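Local coordinates for protein trichothecene 3-O-acetyltransferase (Gibberella zeae, PDB 2RKV) that transfers an acetyl group from acetyl-coenzyme A to the C3 hydroxyl of trichothecene mycotoxins, as a member of the BAHD acyltransferase superfamily, at residues Leu350-Tyr353 and Leu354-Pro358; Pro77-Asp80 and Val81-Val85; Ser266-Ile269 and Trp270-Ser274; Ala341-Arg344 and Gln345-Gly349; Arg430-Asp433 and Met434-Lys438. One frame throughout, in Å; residues are numbered along the deposited sequence. Where two conformers were deposited one is given.

Interaction 1: residues Leu350-Tyr353 and Leu354-Pro358; sequences LATY and LHNNP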
loop_
_atom_site.group_PDB
_atom_site.type_symbol
_atom_site.label_atom_id
_atom_site.label_comp_id
_atom_site.label_asym_id
_atom_site.label_seq_id
_atom_site.Cartn_x
_atom_site.Cartn_y
_atom_site.Cartn_z
ATOM N N LEU A 350 -10.456 15.705 -7.734
ATOM C CA LEU A 350 -10.531 15.231 -6.352
ATOM C C LEU A 350 -9.846 16.217 -5.388
ATOM O O LEU A 350 -10.432 16.602 -4.368
ATOM C CB LEU A 350 -9.930 13.828 -6.219
ATOM C CG LEU A 350 -9.892 13.264 -4.794
ATOM C CD1 LEU A 350 -11.295 13.183 -4.158
ATOM C CD2 LEU A 350 -9.228 11.918 -4.767
ATOM N N ALA A 351 -8.628 16.641 -5.726
ATOM C CA ALA A 351 -7.904 17.611 -4.899
ATOM C C ALA A 351 -8.688 18.916 -4.755
ATOM O O ALA A 351 -8.781 19.465 -3.665
ATOM C CB ALA A 351 -6.493 17.871 -5.441
ATOM N N THR A 352 -9.286 19.383 -5.852
ATOM C CA THR A 352 -10.048 20.640 -5.844
ATOM C C THR A 352 -11.297 20.536 -4.971
ATOM O O THR A 352 -11.574 21.431 -4.167
ATOM C CB THR A 352 -10.407 21.098 -7.281
ATOM O OG1 THR A 352 -9.195 21.275 -8.027
ATOM C CG2 THR A 352 -11.142 22.433 -7.251
ATOM N N TYR A 353 -12.036 19.434 -5.109
ATOM C CA TYR A 353 -13.211 19.203 -4.275
ATOM C C TYR A 353 -12.842 19.204 -2.790
ATOM O O TYR A 353 -13.519 19.829 -1.966
ATOM C CB TYR A 353 -13.903 17.891 -4.643
ATOM C CG TYR A 353 -15.194 17.686 -3.888
ATOM C CD1 TYR A 353 -16.390 18.235 -4.357
ATOM C CD2 TYR A 353 -15.220 16.963 -2.693
ATOM C CE1 TYR A 353 -17.583 18.053 -3.660
ATOM C CE2 TYR A 353 -16.412 16.784 -1.985
ATOM C CZ TYR A 353 -17.586 17.330 -2.479
ATOM O OH TYR A 353 -18.769 17.151 -1.792
ATOM N N LEU A 354 -11.769 18.491 -2.455
ATOM C CA LEU A 354 -11.275 18.472 -1.077
ATOM C C LEU A 354 -10.913 19.884 -0.621
ATOM O O LEU A 354 -11.330 20.334 0.447
ATOM C CB LEU A 354 -10.066 17.544 -0.972
ATOM C CG LEU A 354 -10.405 16.055 -0.967
ATOM C CD1 LEU A 354 -9.166 15.245 -1.359
ATOM C CD2 LEU A 354 -10.956 15.594 0.394
ATOM N N HIS A 355 -10.136 20.584 -1.437
ATOM C CA HIS A 355 -9.709 21.935 -1.105
ATOM C C HIS A 355 -10.902 22.863 -0.827
ATOM O O HIS A 355 -10.875 23.667 0.117
ATOM C CB HIS A 355 -8.843 22.488 -2.238
ATOM C CG HIS A 355 -8.380 23.897 -2.018
ATOM N ND1 HIS A 355 -7.545 24.253 -0.983
ATOM C CD2 HIS A 355 -8.625 25.032 -2.714
ATOM C CE1 HIS A 355 -7.297 25.550 -1.045
ATOM N NE2 HIS A 355 -7.944 26.047 -2.085
ATOM N N ASN A 356 -11.941 22.728 -1.646
ATOM C CA ASN A 356 -13.124 23.598 -1.585
ATOM C C ASN A 356 -14.081 23.275 -0.443
ATOM O O ASN A 356 -15.031 24.029 -0.187
ATOM C CB ASN A 356 -13.899 23.545 -2.907
ATOM C CG ASN A 356 -13.162 24.215 -4.059
ATOM O OD1 ASN A 356 -12.243 25.021 -3.858
ATOM N ND2 ASN A 356 -13.579 23.890 -5.286
ATOM N N ASN A 357 -13.852 22.152 0.227
ATOM C CA ASN A 357 -14.767 21.686 1.262
ATOM C C ASN A 357 -14.112 21.565 2.640
ATOM O O ASN A 357 -13.290 20.671 2.852
ATOM C CB ASN A 357 -15.398 20.358 0.839
ATOM C CG ASN A 357 -16.516 20.558 -0.155
ATOM O OD1 ASN A 357 -17.651 20.838 0.235
ATOM N ND2 ASN A 357 -16.202 20.450 -1.445
ATOM N N PRO A 358 -14.469 22.472 3.575
ATOM C CA PRO A 358 -13.947 22.362 4.948
ATOM C C PRO A 358 -14.353 21.048 5.618
ATOM O O PRO A 358 -13.606 20.524 6.443
ATOM C CB PRO A 358 -14.589 23.551 5.674
ATOM C CG PRO A 358 -14.958 24.515 4.587
ATOM C CD PRO A 358 -15.331 23.659 3.406
#
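Leu354 N takes up the helical bond to Leu350 O at 3.0 Å. The two leucine side chains run side by side in the same direction, with Leu354 CD1 4.0 Å from Leu350 CG. His355 follows with a bond from its N to Ala351 O, while its imidazole stacks on Tyr198. Asn356 N reaches Thr352 O at 2.9 Å, and its side-chain amide lies alongside Thr352, ND2 being 3.5 Å from Thr352 CG2; the hydroxyl of Thr352 is engaged elsewhere, with Arg348 O and Leu199 N.

Asn357 lies past the helical turns, yet its side chain folds back. Chi1 of -79° sets its CG beside the backbone N and helps turn the amide over the Tyr353 ring. ND2 donates to Tyr353 O over 2.8 Å, nearly straight at 172°, with the acceptor in the plane of the amide. The same nitrogen sits 3.4 Å above the ring centre, ring and amide planes being 33° apart.

Near this C-terminal end of helix 340-356, Lys360 NZ binds Leu354 O and Asn357 O. Leu350 and Tyr353 pack on loop residues Leu10, Gln211 and Ile212, and Pro358 pairs with Thr70, just before strand 72-76.

Interaction 2: residues Pro77-Asp80 and Val81-Val85; sequences PFED and VPRVV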
loop_
_atom_site.group_PDB
_atom_site.type_symbol
_atom_site.label_atom_id
_atom_site.label_comp_id
_atom_site.label_asym_id
_atom_site.label_seq_id
_atom_site.Cartn_x
_atom_site.Cartn_y
_atom_site.Cartn_z
ATOM N N PRO A 77 7.114 19.342 14.316
ATOM C CA PRO A 77 8.097 18.630 15.136
ATOM C C PRO A 77 7.483 17.666 16.164
ATOM O O PRO A 77 6.346 17.853 16.614
ATOM C CB PRO A 77 8.873 19.762 15.819
ATOM C CG PRO A 77 8.720 20.935 14.886
ATOM C CD PRO A 77 7.301 20.805 14.370
ATOM N N PHE A 78 8.240 16.624 16.491
ATOM C CA PHE A 78 7.795 15.603 17.438
ATOM C C PHE A 78 8.981 15.199 18.307
ATOM O O PHE A 78 9.104 15.680 19.434
ATOM C CB PHE A 78 7.181 14.412 16.697
ATOM C CG PHE A 78 6.695 13.303 17.600
ATOM C CD1 PHE A 78 7.034 11.982 17.328
ATOM C CD2 PHE A 78 5.901 13.581 18.712
ATOM C CE1 PHE A 78 6.589 10.943 18.146
ATOM C CE2 PHE A 78 5.450 12.544 19.548
ATOM C CZ PHE A 78 5.793 11.227 19.259
ATOM N N GLU A 79 9.863 14.350 17.786
ATOM C CA GLU A 79 11.070 13.951 18.510
ATOM C C GLU A 79 12.320 14.163 17.646
ATOM O O GLU A 79 12.198 14.455 16.453
ATOM C CB GLU A 79 10.926 12.514 19.042
ATOM C CG GLU A 79 9.846 12.436 20.124
ATOM C CD GLU A 79 9.621 11.047 20.700
ATOM O OE1 GLU A 79 10.141 10.051 20.162
ATOM O OE2 GLU A 79 8.895 10.967 21.713
ATOM N N ASP A 80 13.508 14.035 18.245
ATOM C CA ASP A 80 14.768 14.312 17.542
ATOM C C ASP A 80 15.000 13.398 16.338
ATOM O O ASP A 80 15.500 13.834 15.299
ATOM C CB ASP A 80 15.960 14.203 18.507
ATOM C CG ASP A 80 16.019 15.353 19.500
ATOM O OD1 ASP A 80 15.330 16.376 19.297
ATOM O OD2 ASP A 80 16.771 15.229 20.488
ATOM N N VAL A 81 14.638 12.128 16.500
ATOM C CA VAL A 81 14.779 11.125 15.453
ATOM C C VAL A 81 13.486 10.310 15.344
ATOM O O VAL A 81 12.687 10.291 16.291
ATOM C CB VAL A 81 15.982 10.182 15.734
ATOM C CG1 VAL A 81 17.296 10.967 15.727
ATOM C CG2 VAL A 81 15.792 9.423 17.053
ATOM N N PRO A 82 13.256 9.650 14.187
ATOM C CA PRO A 82 12.106 8.742 14.143
ATOM C C PRO A 82 12.292 7.618 15.158
ATOM O O PRO A 82 13.421 7.166 15.362
ATOM C CB PRO A 82 12.167 8.167 12.725
ATOM C CG PRO A 82 12.965 9.148 11.941
ATOM C CD PRO A 82 13.988 9.656 12.908
ATOM N N ARG A 83 11.203 7.196 15.795
ATOM C CA ARG A 83 11.259 6.146 16.816
ATOM C C ARG A 83 11.518 4.776 16.212
ATOM O O ARG A 83 10.804 4.353 15.293
ATOM C CB ARG A 83 9.945 6.076 17.592
ATOM C CG ARG A 83 9.669 7.269 18.498
ATOM C CD ARG A 83 8.277 7.167 19.095
ATOM N NE ARG A 83 8.074 8.141 20.165
ATOM C CZ ARG A 83 6.988 8.207 20.933
ATOM N NH1 ARG A 83 5.986 7.354 20.755
ATOM N NH2 ARG A 83 6.905 9.128 21.881
ATOM N N VAL A 84 12.531 4.089 16.735
ATOM C CA VAL A 84 12.718 2.662 16.461
ATOM C C VAL A 84 12.566 1.869 17.759
ATOM O O VAL A 84 13.067 2.269 18.812
ATOM C CB VAL A 84 14.061 2.336 15.722
ATOM C CG1 VAL A 84 15.269 2.618 16.594
ATOM C CG2 VAL A 84 14.077 0.876 15.220
ATOM N N VAL A 85 11.823 0.776 17.670
ATOM C CA VAL A 85 11.650 -0.159 18.772
ATOM C C VAL A 85 12.495 -1.372 18.412
ATOM O O VAL A 85 12.452 -1.845 17.277
ATOM C CB VAL A 85 10.157 -0.589 18.915
ATOM C CG1 VAL A 85 9.997 -1.776 19.883
ATOM C CG2 VAL A 85 9.300 0.584 19.376
HETATM O O HOH W 1 12.493 9.468 18.957
#
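Glu79 and Arg83 form a two-pronged salt bridge across the short turn between them. Arg83 offers the side of its guanidinium, NE to Glu79 OE1 at 2.8 Å and NH2 to Glu79 OE2 at 2.7 Å, so each carboxylate oxygen receives one N-H. Both oxygens lie close to the guanidinium plane, but the two flat groups are not coplanar: their planes stand 49° apart, and both nitrogens approach from above the carboxylate plane. Two nearly straight bonds fix the rotation of both groups.

Phe78 completes the first shell. Its rim atom CZ lies over one face of the guanidinium, 3.5 Å from Arg83 NH2, with the side chains crossing at about a right angle. With Phe78 CG anti to the backbone N (chi1 180°), the ring is directed against the ion pair, one face receiving Glu79 CG over its centre.

Further out, a water donates to Glu79 OE1 and to Val81 O, its oxygen 2.8 Å from Val81 O, linking the carboxylate to the backbone of the turn. Arg83 reaches across with its chain extended from CG to NE, and its backbone is held by bonds to Leu139 in strand 137-144. Phe78 rests on Pro133 and Pro135, while Pro82 and Val81 pack on helix 35-52.

This is a surface salt bridge closing the loop that joins two sheets: strand 72-76 belongs to a three-stranded antiparallel sheet, and strand 83-88 is an outermost strand of the mixed five-stranded sheet built mostly from N-terminal strands of this BAHD-type acyltransferase fold.

Interaction 3: residues Ser266-Ile269 and Trp270-Ser274; sequences SAFI and WKSAS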
loop_
_atom_site.group_PDB
_atom_site.type_symbol
_atom_site.label_atom_id
_atom_site.label_comp_id
_atom_site.label_asym_id
_atom_site.label_seq_id
_atom_site.Cartn_x
_atom_site.Cartn_y
_atom_site.Cartn_z
ATOM N N SER A 266 -4.119 -8.398 -12.059
ATOM C CA SER A 266 -5.268 -7.696 -11.496
ATOM C C SER A 266 -6.576 -8.238 -12.108
ATOM O O SER A 266 -7.537 -8.528 -11.381
ATOM C CB SER A 266 -5.134 -6.185 -11.700
ATOM O OG SER A 266 -3.956 -5.689 -11.062
ATOM N N ALA A 267 -6.586 -8.394 -13.431
ATOM C CA ALA A 267 -7.764 -8.898 -14.152
ATOM C C ALA A 267 -8.107 -10.334 -13.749
ATOM O O ALA A 267 -9.287 -10.677 -13.569
ATOM C CB ALA A 267 -7.532 -8.818 -15.652
ATOM N N PHE A 268 -7.071 -11.162 -13.614
ATOM C CA PHE A 268 -7.221 -12.568 -13.254
ATOM C C PHE A 268 -7.850 -12.697 -11.867
ATOM O O PHE A 268 -8.689 -13.567 -11.620
ATOM C CB PHE A 268 -5.852 -13.263 -13.311
ATOM C CG PHE A 268 -5.888 -14.719 -12.957
ATOM C CD1 PHE A 268 -6.436 -15.653 -13.836
ATOM C CD2 PHE A 268 -5.356 -15.163 -11.744
ATOM C CE1 PHE A 268 -6.459 -17.014 -13.503
ATOM C CE2 PHE A 268 -5.371 -16.517 -11.403
ATOM C CZ PHE A 268 -5.932 -17.443 -12.284
ATOM N N ILE A 269 -7.451 -11.811 -10.963
ATOM C CA ILE A 269 -8.009 -11.812 -9.611
ATOM C C ILE A 269 -9.481 -11.385 -9.604
ATOM O O ILE A 269 -10.309 -12.027 -8.941
ATOM C CB ILE A 269 -7.137 -10.972 -8.639
ATOM C CG1 ILE A 269 -5.813 -11.703 -8.388
ATOM C CG2 ILE A 269 -7.860 -10.753 -7.322
ATOM C CD1 ILE A 269 -4.738 -10.837 -7.718
ATOM N N TRP A 270 -9.807 -10.325 -10.350
ATOM C CA TRP A 270 -11.191 -9.852 -10.451
ATOM C C TRP A 270 -12.071 -10.959 -11.027
ATOM O O TRP A 270 -13.159 -11.237 -10.506
ATOM C CB TRP A 270 -11.273 -8.598 -11.324
ATOM C CG TRP A 270 -12.578 -7.837 -11.237
ATOM C CD1 TRP A 270 -13.593 -8.008 -10.324
ATOM C CD2 TRP A 270 -12.970 -6.742 -12.070
ATOM N NE1 TRP A 270 -14.598 -7.088 -10.559
ATOM C CE2 TRP A 270 -14.241 -6.302 -11.625
ATOM C CE3 TRP A 270 -12.372 -6.090 -13.163
ATOM C CZ2 TRP A 270 -14.926 -5.236 -12.237
ATOM C CZ3 TRP A 270 -13.051 -5.034 -13.766
ATOM C CH2 TRP A 270 -14.317 -4.621 -13.304
ATOM N N LYS A 271 -11.571 -11.610 -12.072
ATOM C CA LYS A 271 -12.299 -12.701 -12.729
ATOM C C LYS A 271 -12.489 -13.895 -11.788
ATOM O O LYS A 271 -13.602 -14.438 -11.676
ATOM C CB LYS A 271 -11.565 -13.116 -14.002
ATOM C CG LYS A 271 -12.256 -14.226 -14.803
ATOM C CD LYS A 271 -11.505 -14.520 -16.100
ATOM C CE LYS A 271 -11.283 -13.265 -16.967
ATOM N NZ LYS A 271 -12.512 -12.473 -17.292
ATOM N N SER A 272 -11.415 -14.286 -11.097
ATOM C CA SER A 272 -11.449 -15.427 -10.172
ATOM C C SER A 272 -12.344 -15.173 -8.954
ATOM O O SER A 272 -13.121 -16.052 -8.564
ATOM C CB SER A 272 -10.045 -15.834 -9.725
ATOM O OG SER A 272 -9.236 -16.216 -10.826
ATOM N N ALA A 273 -12.232 -13.985 -8.349
ATOM C CA ALA A 273 -13.148 -13.599 -7.271
ATOM C C ALA A 273 -14.595 -13.623 -7.754
ATOM O O ALA A 273 -15.467 -14.142 -7.063
ATOM C CB ALA A 273 -12.795 -12.219 -6.684
ATOM N N SER A 274 -14.840 -13.075 -8.942
ATOM C CA SER A 274 -16.197 -12.999 -9.476
ATOM C C SER A 274 -16.744 -14.397 -9.727
ATOM O O SER A 274 -17.881 -14.690 -9.353
ATOM C CB SER A 274 -16.253 -12.130 -10.734
ATOM O OG SER A 274 -15.884 -10.794 -10.423
#
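Phe268 and Ser272, one turn apart, meet through both a carbonyl and a ring face. Among the hydrogen bonds, Ser272 gives two to the same acceptor: its N reaches Phe268 O at 2.9 Å and its OG reaches that oxygen at 2.8 Å, the two donors coming from opposite faces of the carbonyl plane. The hydroxyl is placed for this by chi1 of -60°, which sets OG beside its own backbone N. Ser274 repeats the pattern two residues on, its OG 2.8 Å from Trp270 O and its N on the opposite face of that carbonyl plane. Ordinary helical bonds from Trp270, Lys271 and Ala273 to Ser266, Ala267 and Ile269 complete the set.

The second kind of contact is with an aromatic face. Ser272 OG lies 3.7 Å above the Phe268 ring, over its centre.

Other partners surround this buried part of helix 261-277. Phe268 meets Tyr446 edge to face. Trp270 NE1 bonds Thr287 OG1, and Lys271 NZ is held by Glu325 O, Ile322 O and Thr330 OG1. Ile269 packs on strand 411-414, Ala267 on helix 327-335, and Trp270 on strand 375-379 and helix 319-324, wedging the helix between the seven-stranded sheet and its neighbouring helices.

Interaction 4: residues Ala341-Arg344 and Gln345-Gly349; sequences ASMR and QRTRG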
loop_
_atom_site.group_PDB
_atom_site.type_symbol
_atom_site.label_atom_id
_atom_site.label_comp_id
_atom_site.label_asym_id
_atom_site.label_seq_id
_atom_site.Cartn_x
_atom_site.Cartn_y
_atom_site.Cartn_z
ATOM N N ALA A 341 -3.566 11.984 -19.194
ATOM C CA ALA A 341 -4.419 13.183 -19.192
ATOM C C ALA A 341 -5.669 12.971 -18.336
ATOM O O ALA A 341 -6.099 13.882 -17.620
ATOM C CB ALA A 341 -4.794 13.612 -20.611
ATOM N N SER A 342 -6.228 11.762 -18.403
ATOM C CA SER A 342 -7.393 11.397 -17.596
ATOM C C SER A 342 -7.044 11.322 -16.115
ATOM O O SER A 342 -7.762 11.848 -15.274
ATOM C CB SER A 342 -7.988 10.066 -18.053
ATOM O OG SER A 342 -8.983 9.625 -17.140
ATOM N N MET A 343 -5.930 10.667 -15.799
ATOM C CA MET A 343 -5.480 10.581 -14.413
ATOM C C MET A 343 -5.222 11.968 -13.825
ATOM O O MET A 343 -5.590 12.241 -12.678
ATOM C CB MET A 343 -4.239 9.700 -14.305
ATOM C CG MET A 343 -4.546 8.237 -14.058
ATOM S SD MET A 343 -5.289 7.926 -12.424
ATOM C CE MET A 343 -4.259 8.899 -11.345
ATOM N N ARG A 344 -4.611 12.842 -14.616
ATOM C CA ARG A 344 -4.326 14.196 -14.157
ATOM C C ARG A 344 -5.612 14.978 -13.894
ATOM O O ARG A 344 -5.760 15.572 -12.825
ATOM C CB ARG A 344 -3.420 14.946 -15.139
ATOM C CG ARG A 344 -2.996 16.314 -14.626
ATOM C CD ARG A 344 -2.014 16.995 -15.559
ATOM N NE ARG A 344 -1.638 18.312 -15.049
ATOM C CZ ARG A 344 -2.154 19.463 -15.471
ATOM N NH1 ARG A 344 -3.068 19.484 -16.436
ATOM N NH2 ARG A 344 -1.742 20.601 -14.930
ATOM N N GLN A 345 -6.549 14.960 -14.847
ATOM C CA GLN A 345 -7.805 15.700 -14.684
ATOM C C GLN A 345 -8.590 15.204 -13.466
ATOM O O GLN A 345 -9.081 15.999 -12.661
ATOM C CB GLN A 345 -8.654 15.636 -15.972
ATOM C CG GLN A 345 -10.044 16.296 -15.890
ATOM C CD GLN A 345 -10.014 17.816 -15.714
ATOM O OE1 GLN A 345 -10.966 18.405 -15.191
ATOM N NE2 GLN A 345 -8.939 18.453 -16.159
ATOM N N ARG A 346 -8.678 13.882 -13.322
ATOM C CA ARG A 346 -9.440 13.289 -12.233
ATOM C C ARG A 346 -8.822 13.644 -10.889
ATOM O O ARG A 346 -9.524 14.050 -9.960
ATOM C CB ARG A 346 -9.540 11.773 -12.413
ATOM C CG ARG A 346 -10.435 11.369 -13.605
ATOM C CD ARG A 346 -10.555 9.858 -13.769
ATOM N NE ARG A 346 -11.091 9.246 -12.560
ATOM C CZ ARG A 346 -10.401 8.443 -11.758
ATOM N NH1 ARG A 346 -9.142 8.109 -12.059
ATOM N NH2 ARG A 346 -10.971 7.963 -10.663
ATOM N N THR A 347 -7.501 13.526 -10.809
ATOM C CA THR A 347 -6.774 13.789 -9.571
ATOM C C THR A 347 -6.875 15.266 -9.193
ATOM O O THR A 347 -7.048 15.608 -8.016
ATOM C CB THR A 347 -5.306 13.312 -9.693
ATOM O OG1 THR A 347 -5.298 11.909 -9.984
ATOM C CG2 THR A 347 -4.535 13.555 -8.392
ATOM N N ARG A 348 -6.785 16.148 -10.192
ATOM C CA ARG A 348 -6.972 17.579 -9.949
ATOM C C ARG A 348 -8.386 17.869 -9.440
ATOM O O ARG A 348 -8.574 18.723 -8.574
ATOM C CB ARG A 348 -6.670 18.402 -11.204
ATOM C CG ARG A 348 -5.197 18.433 -11.568
ATOM C CD ARG A 348 -4.981 19.234 -12.843
ATOM N NE ARG A 348 -5.237 20.657 -12.629
ATOM C CZ ARG A 348 -5.496 21.542 -13.592
ATOM N NH1 ARG A 348 -5.563 21.160 -14.861
ATOM N NH2 ARG A 348 -5.709 22.816 -13.277
ATOM N N GLY A 349 -9.372 17.150 -9.978
ATOM C CA GLY A 349 -10.759 17.287 -9.542
ATOM C C GLY A 349 -10.964 16.884 -8.094
ATOM O O GLY A 349 -11.558 17.636 -7.309
HETATM O O HOH W 2 -8.369 7.646 -14.973
#
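Thr347 and Met343 are brought together by two torsions: chi1 of -59° sets Thr347 OG1 beside its own backbone N and facing back along the helix, and chi2 of -67° helps to bend the methionine chain so that CE comes within 3.5 Å of that hydroxyl. Thr347 OG1 donates to Met343 O at 2.7 Å, and Thr347 N reaches the same oxygen from the opposite face of the carbonyl plane at 3.0 Å. A further bond, to Asn311 ND2, holds the hydroxyl from outside the helix.

Arg346 bends at chi3 and turns the edge of its guanidinium to Met343, with NH1 3.9 Å from SD, while NH2 is taken by Met312 O. Asn311 and Met312 line the pocket of the bound T-2 toxin, which places Thr347 and Arg346 in its second shell.

Arg344 and Arg348 run side by side in the same direction. In the conformer given for Arg344, one of two, Arg348 CD covers one face of its guanidinium and the NH1 atoms lie 3.4 Å apart; these like charges would probably repel, but the closeness is doubtful. Pro197 O and Tyr198 O bind NE and NH2 of Arg348.

On this part of helix 340-356, Met343 and Arg346 lie against strand 310-318, an outermost strand of the seven-stranded sheet. Met343, Arg344 and Thr347 touch helix 296-299, and Arg348 rests on the loop at Val196 and Leu199.

Interaction 5: residues Arg430-Asp433 and Met434-Lys438; sequences RDED and MDRLK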
loop_
_atom_site.group_PDB
_atom_site.type_symbol
_atom_site.label_atom_id
_atom_site.label_comp_id
_atom_site.label_asym_id
_atom_site.label_seq_id
_atom_site.Cartn_x
_atom_site.Cartn_y
_atom_site.Cartn_z
ATOM N N ARG A 430 -14.038 -13.037 2.532
ATOM C CA ARG A 430 -14.871 -13.802 3.452
ATOM C C ARG A 430 -14.597 -15.294 3.281
ATOM O O ARG A 430 -14.221 -15.754 2.190
ATOM C CB ARG A 430 -16.357 -13.439 3.321
ATOM C CG ARG A 430 -17.082 -13.981 2.086
ATOM C CD ARG A 430 -18.579 -13.650 2.155
ATOM N NE ARG A 430 -18.802 -12.208 2.108
ATOM C CZ ARG A 430 -19.942 -11.590 2.393
ATOM N NH1 ARG A 430 -21.016 -12.283 2.757
ATOM N NH2 ARG A 430 -20.008 -10.267 2.318
ATOM N N ASP A 431 -14.754 -16.046 4.370
ATOM C CA ASP A 431 -14.346 -17.450 4.410
ATOM C C ASP A 431 -14.858 -18.276 3.232
ATOM O O ASP A 431 -14.110 -19.061 2.646
ATOM C CB ASP A 431 -14.779 -18.098 5.725
ATOM C CG ASP A 431 -13.956 -17.629 6.917
ATOM O OD1 ASP A 431 -12.936 -16.928 6.729
ATOM O OD2 ASP A 431 -14.339 -17.973 8.058
ATOM N N GLU A 432 -16.126 -18.104 2.874
ATOM C CA GLU A 432 -16.686 -18.953 1.825
ATOM C C GLU A 432 -16.066 -18.682 0.452
ATOM O O GLU A 432 -15.879 -19.608 -0.328
ATOM C CB GLU A 432 -18.219 -18.929 1.801
ATOM C CG GLU A 432 -18.872 -17.603 1.496
ATOM C CD GLU A 432 -20.379 -17.671 1.673
ATOM O OE1 GLU A 432 -20.889 -17.023 2.605
ATOM O OE2 GLU A 432 -21.047 -18.385 0.894
ATOM N N ASP A 433 -15.724 -17.416 0.195
ATOM C CA ASP A 433 -14.961 -17.020 -0.994
ATOM C C ASP A 433 -13.530 -17.547 -0.962
ATOM O O ASP A 433 -13.049 -18.116 -1.941
ATOM C CB ASP A 433 -14.931 -15.495 -1.122
ATOM C CG ASP A 433 -16.258 -14.912 -1.570
ATOM O OD1 ASP A 433 -17.209 -15.681 -1.853
ATOM O OD2 ASP A 433 -16.353 -13.673 -1.634
ATOM N N MET A 434 -12.845 -17.347 0.162
ATOM C CA MET A 434 -11.475 -17.830 0.302
ATOM C C MET A 434 -11.373 -19.346 0.118
ATOM O O MET A 434 -10.485 -19.827 -0.591
ATOM C CB MET A 434 -10.875 -17.403 1.646
ATOM C CG MET A 434 -9.391 -17.720 1.781
ATOM S SD MET A 434 -8.347 -16.600 0.806
ATOM C CE MET A 434 -8.342 -15.161 1.875
ATOM N N ASP A 435 -12.286 -20.088 0.751
ATOM C CA ASP A 435 -12.272 -21.552 0.671
ATOM C C ASP A 435 -12.502 -22.037 -0.755
ATOM O O ASP A 435 -11.796 -22.930 -1.232
ATOM C CB ASP A 435 -13.311 -22.171 1.616
ATOM C CG ASP A 435 -12.978 -21.962 3.084
ATOM O OD1 ASP A 435 -11.783 -21.798 3.426
ATOM O OD2 ASP A 435 -13.924 -21.959 3.900
ATOM N N ARG A 436 -13.478 -21.437 -1.435
ATOM C CA ARG A 436 -13.787 -21.793 -2.822
ATOM C C ARG A 436 -12.640 -21.421 -3.760
ATOM O O ARG A 436 -12.316 -22.169 -4.687
ATOM C CB ARG A 436 -15.082 -21.130 -3.285
ATOM C CG ARG A 436 -16.328 -21.735 -2.647
ATOM C CD ARG A 436 -17.598 -21.086 -3.159
ATOM N NE ARG A 436 -18.776 -21.818 -2.690
ATOM C CZ ARG A 436 -19.747 -21.309 -1.935
ATOM N NH1 ARG A 436 -19.731 -20.036 -1.560
ATOM N NH2 ARG A 436 -20.762 -22.083 -1.566
ATOM N N LEU A 437 -12.028 -20.262 -3.513
ATOM C CA LEU A 437 -10.904 -19.812 -4.326
ATOM C C LEU A 437 -9.754 -20.804 -4.245
ATOM O O LEU A 437 -9.195 -21.193 -5.262
ATOM C CB LEU A 437 -10.441 -18.412 -3.902
ATOM C CG LEU A 437 -9.503 -17.682 -4.865
ATOM C CD1 LEU A 437 -10.191 -17.373 -6.187
ATOM C CD2 LEU A 437 -8.990 -16.406 -4.210
ATOM N N LYS A 438 -9.428 -21.229 -3.025
ATOM C CA LYS A 438 -8.310 -22.129 -2.784
ATOM C C LYS A 438 -8.504 -23.494 -3.443
ATOM O O LYS A 438 -7.533 -24.189 -3.733
ATOM C CB LYS A 438 -8.074 -22.293 -1.277
ATOM C CG LYS A 438 -7.469 -21.056 -0.614
ATOM C CD LYS A 438 -7.573 -21.102 0.908
ATOM C CE LYS A 438 -6.802 -22.276 1.491
ATOM N NZ LYS A 438 -6.925 -22.324 2.973
HETATM O O HOH W 3 -18.551 -17.789 -2.894
#
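Met434 and Arg430 begin the helical bonding: Arg430 occupies the N-cap position at the end of strand 423-430, and its O accepts Met434 N at 2.9 Å. Asp435 N to Asp431 O and Leu437 N to Asp433 O follow, both 2.8 Å. Between them, Arg436 N to Glu432 O is longer at 3.2 Å, its donor standing 39° out of the carbonyl plane.

Glu432 and Arg436 lie alongside each other, one turn apart. A chi1 of 63° puts Glu432 CG between the backbone N and the carbonyl carbon, and from there the chain extends to bring OE2 within 3.2 Å of Arg436 NH1. This salt bridge uses the anti lone pair of OE2, and the carboxylate and guanidinium planes are 40° apart. The same NH1 donates to a water 2.9 Å away, which donates to Asp433 OD1. That carboxylate has stronger partners in Arg280 and Arg277, so the water links the Glu432-Arg436 pair to those salt bridges.

Arg430 pairs with Glu409. Met434 and Leu437 face inward onto strand 423-430, Met434 also touching strand 229-236, while Leu437 and Arg436 reach helix 261-277; helix 431-439 thus packs on the seven-stranded sheet and beside that helix.

In the fold
Along the chain the order is interaction 2, 3, 4, 1 and 5. Interactions 4 and 1 occupy successive parts of helix 340-356, with centres 14 Å apart, and run from the side of strand 310-318 out to the helix's C-terminal end. Interactions 3 and 5 lie on different helices that pack together, Ser272 CB touching Leu437 CD1 at 3.9 Å, against the seven-stranded sheet. Interaction 2 stands alone at the edge of the five-stranded sheet, its centre about 41 Å from that of interaction 3 and across the chain's centre. Bound coenzyme A is about 6 Å from the side chain of Ser266 and about 7 Å from that of Met343, so interactions 3 and 4 belong to helices near the cofactor, outside its immediate pocket.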